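Local coordinates for protein beta-glucuronidase (uncultured Clostridium sp., PDB 6U7J) that hydrolyses beta-D-glucuronides as a family 2 glycoside hydrolase of a gut bacterium, probably including estrogen glucuronides, whose cleavage reactivates the hormones, at residues 151-155 and 364-368; 433-437 and 460-464; 328-332 and 571-575. All blocks are in the same frame, centred on the assembly; numbering follows the deposited sequence.

Contact 1 of 3, residues 151-155 and 364-368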
loop_
_atom_site.group_PDB
_atom_site.type_symbol
_atom_site.label_atom_id
_atom_site.label_comp_id
_atom_site.label_asym_id
_atom_site.label_seq_id
_atom_site.Cartn_x
_atom_site.Cartn_y
_atom_site.Cartn_z
ATOM N N CYS B 151 14.271 37.206 -3.534
ATOM C CA CYS B 151 13.039 36.652 -4.069
ATOM C C CYS B 151 12.155 36.221 -2.908
ATOM O O CYS B 151 12.608 36.094 -1.770
ATOM C CB CYS B 151 13.331 35.456 -4.981
ATOM S SG CYS B 151 14.401 35.856 -6.391
ATOM N N LEU B 152 10.892 35.965 -3.222
ATOM C CA LEU B 152 9.941 35.388 -2.278
ATOM C C LEU B 152 9.215 34.254 -2.991
ATOM O O LEU B 152 8.473 34.509 -3.960
ATOM C CB LEU B 152 8.953 36.435 -1.765
ATOM C CG LEU B 152 9.511 37.658 -1.037
ATOM C CD1 LEU B 152 8.349 38.507 -0.592
ATOM C CD2 LEU B 152 10.359 37.274 0.177
ATOM N N PRO B 153 9.371 32.995 -2.560
ATOM C CA PRO B 153 10.172 32.510 -1.437
ATOM C C PRO B 153 11.663 32.765 -1.584
ATOM O O PRO B 153 12.170 32.970 -2.675
ATOM C CB PRO B 153 9.893 30.995 -1.435
ATOM C CG PRO B 153 8.591 30.840 -2.140
ATOM C CD PRO B 153 8.608 31.912 -3.204
ATOM N N VAL B 154 12.350 32.723 -0.466
ATOM C CA VAL B 154 13.777 33.010 -0.409
ATOM C C VAL B 154 14.554 31.752 -0.785
ATOM O O VAL B 154 14.190 30.638 -0.387
ATOM C CB VAL B 154 14.122 33.516 1.008
ATOM C CG1 VAL B 154 15.567 33.301 1.352
ATOM C CG2 VAL B 154 13.732 35.001 1.153
ATOM N N GLY B 155 15.625 31.915 -1.564
ATOM C CA GLY B 155 16.545 30.811 -1.818
ATOM C C GLY B 155 17.941 31.312 -2.131
ATOM O O GLY B 155 18.207 32.500 -1.964
ATOM N N PRO B 364 4.423 35.033 -0.130
ATOM C CA PRO B 364 5.428 33.961 -0.092
ATOM C C PRO B 364 6.721 34.342 0.615
ATOM O O PRO B 364 7.813 33.995 0.152
ATOM C CB PRO B 364 5.680 33.653 -1.574
ATOM C CG PRO B 364 4.807 34.639 -2.374
ATOM C CD PRO B 364 4.414 35.727 -1.428
ATOM N N ALA B 365 6.612 35.036 1.744
ATOM C CA ALA B 365 7.763 35.338 2.596
ATOM C C ALA B 365 8.079 34.137 3.497
ATOM O O ALA B 365 7.964 34.170 4.723
ATOM C CB ALA B 365 7.488 36.595 3.407
ATOM N N VAL B 366 8.469 33.054 2.841
ATOM C CA VAL B 366 8.730 31.769 3.471
ATOM C C VAL B 366 10.152 31.376 3.121
ATOM O O VAL B 366 10.656 31.706 2.039
ATOM C CB VAL B 366 7.717 30.695 3.005
ATOM C CG1 VAL B 366 7.863 30.433 1.510
ATOM C CG2 VAL B 366 7.856 29.399 3.823
ATOM N N GLY B 367 10.816 30.688 4.047
ATOM C CA GLY B 367 12.189 30.301 3.812
ATOM C C GLY B 367 13.237 31.227 4.385
ATOM O O GLY B 367 14.426 31.019 4.122
ATOM N N MET B 368 12.844 32.235 5.171
ATOM C CA MET B 368 13.802 33.128 5.823
ATOM C C MET B 368 14.299 32.495 7.127
ATOM O O MET B 368 14.175 33.041 8.223
ATOM C CB MET B 368 13.177 34.495 6.070
ATOM C CG MET B 368 12.631 35.181 4.836
ATOM S SD MET B 368 11.575 36.589 5.252
ATOM C CE MET B 368 11.510 37.408 3.654
HETATM O O HOH W 1 15.056 29.416 1.723
#
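Pro-153 and Val-366 run alongside each other in the same direction, with CB of Pro-153 3.6 Å from CG1 of Val-366. That methyl reaches the ring because chi1 of 64° sets it between the backbone N and the carbonyl carbon. The other end of the Pro-153 ring, atom CD, meets CB of Pro-364 at 3.8 Å, the two prolines crossing obliquely. A cis peptide bond precedes Pro-153 and turns the chain between Leu-152 and the ring, and both residues pack on 364-368. Here the sugar-binding domain of a family 2 glycoside hydrolase, through a loop after strand 135-144, docks on the loop that follows barrel strand 358-362. One direct backbone bond links the two loops: Val-154 N donates to Val-366 O (3.2 Å, 170° at the hydrogen). A water adds a second link, donating to both Val-154 O and Gly-367 O. Met-368, extended beyond CG, runs at about a right angle to Val-154, CG to CG2 3.8 Å, and ends with CE 3.7 Å from CD2 of Leu-152. Helix 386-403 covers the same cluster, with Tyr-391 against Leu-152 and Thr-388 against Met-368.

Contact 2 of 3, residues 433-437 and 460-464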
loop_
_atom_site.group_PDB
_atom_site.type_symbol
_atom_site.label_atom_id
_atom_site.label_comp_id
_atom_site.label_asym_id
_atom_site.label_seq_id
_atom_site.Cartn_x
_atom_site.Cartn_y
_atom_site.Cartn_z
ATOM N N THR B 433 5.234 45.334 8.665
ATOM C CA THR B 433 3.909 45.427 9.278
ATOM C C THR B 433 3.332 46.832 9.137
ATOM O O THR B 433 2.153 46.997 8.803
ATOM C CB THR B 433 3.969 45.023 10.750
ATOM O OG1 THR B 433 5.099 45.649 11.371
ATOM C CG2 THR B 433 4.095 43.524 10.888
ATOM N N LYS B 434 4.154 47.858 9.366
ATOM C CA LYS B 434 3.681 49.226 9.181
ATOM C C LYS B 434 3.217 49.466 7.752
ATOM O O LYS B 434 2.211 50.148 7.528
ATOM C CB LYS B 434 4.778 50.210 9.567
ATOM C CG LYS B 434 4.792 50.505 11.060
ATOM C CD LYS B 434 6.105 51.102 11.538
ATOM C CE LYS B 434 6.825 51.829 10.430
ATOM N NZ LYS B 434 6.049 53.018 9.979
ATOM N N TYR B 435 3.906 48.875 6.771
ATOM C CA TYR B 435 3.523 49.109 5.379
ATOM C C TYR B 435 2.167 48.488 5.049
ATOM O O TYR B 435 1.359 49.102 4.343
ATOM C CB TYR B 435 4.594 48.576 4.427
ATOM C CG TYR B 435 4.261 48.864 2.988
ATOM C CD1 TYR B 435 3.815 47.853 2.137
ATOM C CD2 TYR B 435 4.355 50.163 2.480
ATOM C CE1 TYR B 435 3.495 48.123 0.811
ATOM C CE2 TYR B 435 4.036 50.443 1.155
ATOM C CZ TYR B 435 3.610 49.417 0.327
ATOM O OH TYR B 435 3.286 49.692 -0.978
ATOM N N ILE B 436 1.896 47.267 5.532
ATOM C CA ILE B 436 0.626 46.628 5.182
ATOM C C ILE B 436 -0.513 47.291 5.938
ATOM O O ILE B 436 -1.642 47.370 5.435
ATOM C CB ILE B 436 0.680 45.097 5.428
ATOM C CG1 ILE B 436 -0.657 44.426 5.110
ATOM C CG2 ILE B 436 1.066 44.769 6.853
ATOM C CD1 ILE B 436 -1.137 44.591 3.660
ATOM N N ARG B 437 -0.237 47.805 7.137
ATOM C CA ARG B 437 -1.264 48.550 7.867
ATOM C C ARG B 437 -1.645 49.836 7.146
ATOM O O ARG B 437 -2.811 50.243 7.201
ATOM C CB ARG B 437 -0.790 48.849 9.286
ATOM C CG ARG B 437 -0.873 47.641 10.201
ATOM C CD ARG B 437 -0.646 48.018 11.650
ATOM N NE ARG B 437 -0.261 46.841 12.414
ATOM C CZ ARG B 437 -1.124 45.956 12.894
ATOM N NH1 ARG B 437 -2.435 46.125 12.703
ATOM N NH2 ARG B 437 -0.673 44.910 13.572
ATOM N N GLN B 460 5.006 41.065 18.634
ATOM C CA GLN B 460 4.351 42.246 19.193
ATOM C C GLN B 460 3.722 43.127 18.112
ATOM O O GLN B 460 2.802 43.891 18.416
ATOM C CB GLN B 460 5.340 43.068 20.021
ATOM C CG GLN B 460 6.478 43.693 19.213
ATOM C CD GLN B 460 7.649 42.736 19.047
ATOM O OE1 GLN B 460 7.530 41.548 19.345
ATOM N NE2 GLN B 460 8.782 43.246 18.568
ATOM N N PHE B 461 4.177 43.025 16.858
ATOM C CA PHE B 461 3.627 43.843 15.784
ATOM C C PHE B 461 2.323 43.296 15.218
ATOM O O PHE B 461 1.681 43.991 14.424
ATOM C CB PHE B 461 4.645 43.987 14.641
ATOM C CG PHE B 461 5.979 44.552 15.077
ATOM C CD1 PHE B 461 6.051 45.731 15.795
ATOM C CD2 PHE B 461 7.159 43.897 14.767
ATOM C CE1 PHE B 461 7.277 46.245 16.202
ATOM C CE2 PHE B 461 8.387 44.411 15.166
ATOM C CZ PHE B 461 8.443 45.587 15.886
ATOM N N PHE B 462 1.913 42.087 15.598
ATOM C CA PHE B 462 0.765 41.432 14.985
ATOM C C PHE B 462 -0.486 41.650 15.823
ATOM O O PHE B 462 -0.418 41.966 17.009
ATOM C CB PHE B 462 1.007 39.922 14.820
ATOM C CG PHE B 462 2.217 39.581 13.999
ATOM C CD1 PHE B 462 2.660 40.432 12.991
ATOM C CD2 PHE B 462 2.905 38.399 14.223
ATOM C CE1 PHE B 462 3.777 40.111 12.226
ATOM C CE2 PHE B 462 4.016 38.069 13.462
ATOM C CZ PHE B 462 4.457 38.928 12.466
ATOM N N ASP B 463 -1.636 41.460 15.184
ATOM C CA ASP B 463 -2.916 41.480 15.878
ATOM C C ASP B 463 -3.317 40.104 16.394
ATOM O O ASP B 463 -4.055 40.007 17.386
ATOM C CB ASP B 463 -3.993 42.032 14.946
ATOM C CG ASP B 463 -3.604 43.395 14.365
ATOM O OD1 ASP B 463 -3.374 44.330 15.165
ATOM O OD2 ASP B 463 -3.496 43.535 13.126
ATOM N N VAL B 464 -2.844 39.039 15.751
ATOM C CA VAL B 464 -3.046 37.670 16.212
ATOM C C VAL B 464 -1.693 36.988 16.226
ATOM O O VAL B 464 -0.865 37.223 15.339
ATOM C CB VAL B 464 -4.040 36.903 15.308
ATOM C CG1 VAL B 464 -4.114 35.420 15.701
ATOM C CG2 VAL B 464 -5.413 37.539 15.375
#
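Arg-437 reaches from helix 424-439 to two acceptors on the 460-464 turn, one for each terminal nitrogen. Its NH2 donates to the backbone O of Phe-461 at 2.7 Å, and that oxygen lies only 2° from the guanidinium plane. NH1 donates to OD2 of Asp-463 at 2.8 Å in a salt bridge, taking the syn lone pair of the carboxylate oxygen. This second bond is more bent, 143° at the hydrogen, and the guanidinium and carboxylate planes stand 81° apart, so the ion pair is not the flat, two-pronged kind. The side chain is extended from CG to NE, which carries the charged group across to the turn. OD2 has a further donor in the backbone N of Ile-445, at the start of barrel strand 445-449, so one carboxylate oxygen ties the helix, the turn and the strand of this beta/alpha barrel together. One helical turn earlier, Thr-433 makes the apolar part: CG2 touches the edge of the Phe-462 ring at CE1, 3.7 Å away. Its OG1 rests 3.7 Å from CB of Phe-461, but the hydroxyl bonds within its own helix, chiefly to Phe-429 O, with Glu-430 O as a second candidate acceptor. The guanidinium is thus fixed in rotation by two unlike acceptors, and the carboxylate would probably be kept ionised by its two donors.

Contact 3 of 3, residues 328-332 and 571-575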
loop_
_atom_site.group_PDB
_atom_site.type_symbol
_atom_site.label_atom_id
_atom_site.label_comp_id
_atom_site.label_asym_id
_atom_site.label_seq_id
_atom_site.Cartn_x
_atom_site.Cartn_y
_atom_site.Cartn_z
ATOM N N LEU B 328 -14.800 18.694 0.537
ATOM C CA LEU B 328 -14.191 17.984 1.657
ATOM C C LEU B 328 -14.106 18.882 2.882
ATOM O O LEU B 328 -14.332 18.427 4.013
ATOM C CB LEU B 328 -12.808 17.469 1.262
ATOM C CG LEU B 328 -12.716 16.338 0.222
ATOM C CD1 LEU B 328 -11.260 16.066 -0.141
ATOM C CD2 LEU B 328 -13.358 15.060 0.741
ATOM N N LEU B 329 -13.773 20.160 2.674
ATOM C CA LEU B 329 -13.801 21.133 3.760
ATOM C C LEU B 329 -15.170 21.165 4.420
ATOM O O LEU B 329 -15.285 21.161 5.649
ATOM C CB LEU B 329 -13.441 22.524 3.236
ATOM C CG LEU B 329 -11.979 22.758 2.878
ATOM C CD1 LEU B 329 -11.816 24.119 2.214
ATOM C CD2 LEU B 329 -11.077 22.634 4.109
ATOM N N LYS B 330 -16.225 21.200 3.609
ATOM C CA LYS B 330 -17.571 21.214 4.160
ATOM C C LYS B 330 -17.886 19.905 4.876
ATOM O O LYS B 330 -18.518 19.906 5.937
ATOM C CB LYS B 330 -18.578 21.475 3.041
ATOM C CG LYS B 330 -20.030 21.507 3.513
ATOM C CD LYS B 330 -20.964 21.505 2.312
ATOM C CE LYS B 330 -22.396 21.766 2.722
ATOM N NZ LYS B 330 -22.526 23.116 3.355
ATOM N N TRP B 331 -17.449 18.778 4.312
ATOM C CA TRP B 331 -17.748 17.482 4.915
ATOM C C TRP B 331 -17.068 17.346 6.269
ATOM O O TRP B 331 -17.691 16.923 7.246
ATOM C CB TRP B 331 -17.322 16.357 3.968
ATOM C CG TRP B 331 -17.378 14.967 4.571
ATOM C CD1 TRP B 331 -18.466 14.128 4.632
ATOM C CD2 TRP B 331 -16.293 14.256 5.168
ATOM N NE1 TRP B 331 -18.119 12.943 5.236
ATOM C CE2 TRP B 331 -16.793 12.995 5.578
ATOM C CE3 TRP B 331 -14.943 14.555 5.392
ATOM C CZ2 TRP B 331 -15.993 12.045 6.209
ATOM C CZ3 TRP B 331 -14.146 13.610 6.026
ATOM C CH2 TRP B 331 -14.677 12.366 6.425
ATOM N N ILE B 332 -15.800 17.747 6.358
ATOM C CA ILE B 332 -15.062 17.593 7.606
ATOM C C ILE B 332 -15.448 18.628 8.648
ATOM O O ILE B 332 -15.009 18.513 9.796
ATOM C CB ILE B 332 -13.545 17.646 7.342
ATOM C CG1 ILE B 332 -12.781 16.874 8.433
ATOM C CG2 ILE B 332 -13.086 19.085 7.190
ATOM C CD1 ILE B 332 -11.368 16.458 8.059
ATOM N N GLY B 571 -0.755 15.086 5.317
ATOM C CA GLY B 571 -2.129 15.256 4.877
ATOM C C GLY B 571 -3.144 14.489 5.716
ATOM O O GLY B 571 -2.899 13.343 6.121
ATOM N N ILE B 572 -4.267 15.145 6.022
ATOM C CA ILE B 572 -5.434 14.460 6.561
ATOM C C ILE B 572 -6.118 13.689 5.442
ATOM O O ILE B 572 -6.737 12.644 5.678
ATOM C CB ILE B 572 -6.383 15.479 7.235
ATOM C CG1 ILE B 572 -5.854 15.892 8.612
ATOM C CG2 ILE B 572 -7.769 14.933 7.426
ATOM C CD1 ILE B 572 -5.272 14.730 9.437
ATOM N N PHE B 573 -5.998 14.179 4.210
ATOM C CA PHE B 573 -6.427 13.482 3.010
ATOM C C PHE B 573 -5.209 13.077 2.173
ATOM O O PHE B 573 -4.121 13.656 2.288
ATOM C CB PHE B 573 -7.366 14.371 2.184
ATOM C CG PHE B 573 -8.634 14.752 2.898
ATOM C CD1 PHE B 573 -9.741 13.913 2.870
ATOM C CD2 PHE B 573 -8.723 15.960 3.588
ATOM C CE1 PHE B 573 -10.920 14.261 3.534
ATOM C CE2 PHE B 573 -9.899 16.330 4.243
ATOM C CZ PHE B 573 -10.998 15.471 4.225
ATOM N N THR B 574 -5.387 12.064 1.332
ATOM C CA THR B 574 -4.298 11.706 0.427
ATOM C C THR B 574 -4.162 12.774 -0.655
ATOM O O THR B 574 -4.994 13.687 -0.771
ATOM C CB THR B 574 -4.550 10.345 -0.210
ATOM O OG1 THR B 574 -5.685 10.446 -1.084
ATOM C CG2 THR B 574 -4.820 9.266 0.882
ATOM N N ARG B 575 -3.102 12.652 -1.468
ATOM C CA ARG B 575 -2.944 13.593 -2.574
ATOM C C ARG B 575 -4.120 13.483 -3.527
ATOM O O ARG B 575 -4.480 14.461 -4.195
ATOM C CB ARG B 575 -1.625 13.357 -3.324
ATOM C CG ARG B 575 -1.172 14.543 -4.206
ATOM C CD ARG B 575 0.293 14.401 -4.583
ATOM N NE ARG B 575 0.908 15.623 -5.117
ATOM C CZ ARG B 575 1.799 15.644 -6.097
ATOM N NH1 ARG B 575 2.167 14.510 -6.689
ATOM N NH2 ARG B 575 2.322 16.797 -6.488
#
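This is a buried, wholly apolar contact in the TIM barrel domain, where the C-terminal part of helix 319-332, which follows barrel strand 297-305, meets the loop leading from the last barrel strand, 545-551, to helix 581-592. Strands 297-305 and 545-551 pair in parallel, so the contact lies where the first and last units of the barrel close on each other. The evidence is in the side chains, since the nearest CA pair, Leu-328 and Phe-573, is 9.1 Å apart. Phe-573 fills that gap, its ring reaching the helix from the loop. With chi1 of -62°, CG stands anti to the carbonyl carbon and the ring extends toward Leu-328, Trp-331 and Ile-332. At the far end of the ring, CZ comes within 4.1 Å of CZ3 of Trp-331; that CZ3 atom sits at the edge of the Phe-573 ring, near its plane. Ile-332, approaching from the opposite direction, brings CD1 to 4.0 Å from the same CZ; this methyl also meets CG2 of Ile-572 at 4.0 Å, the two isoleucines crossing at about a right angle. Phe-584 packs edge-to-face with Trp-331, and Leu-518 of the second subunit and Thr-66 of the third both reach Leu-328 and Trp-331, which brings the contact against the tetramer interfaces. Leu-328 runs antiparallel to Phe-573 alongside it and sets CD1 over one face of its ring, 4.1 Å from the centroid and 13° off the normal, a CH-pi contact, with CD2 3.8 Å from CE1.

Contacts 1 and 3 are buried, whereas contact 2 is only partly so, and it alone of the three has a salt bridge between its segments. Contact 1 joins two domains; contacts 2 and 3 stay within the barrel domain. Their chemistry follows: a backbone bond and a shared water among apolar side chains at the domain joint, a charged grip on the partly exposed turn, and hydrocarbon alone where the barrel closes. Helix 386-403 packs on both contact 1 and segment 433-437 of contact 2; the centres of the two contacts are about 19 Å apart. Contact 3, about 27 Å from contact 1 between centres, is the one touched by neighbouring subunits.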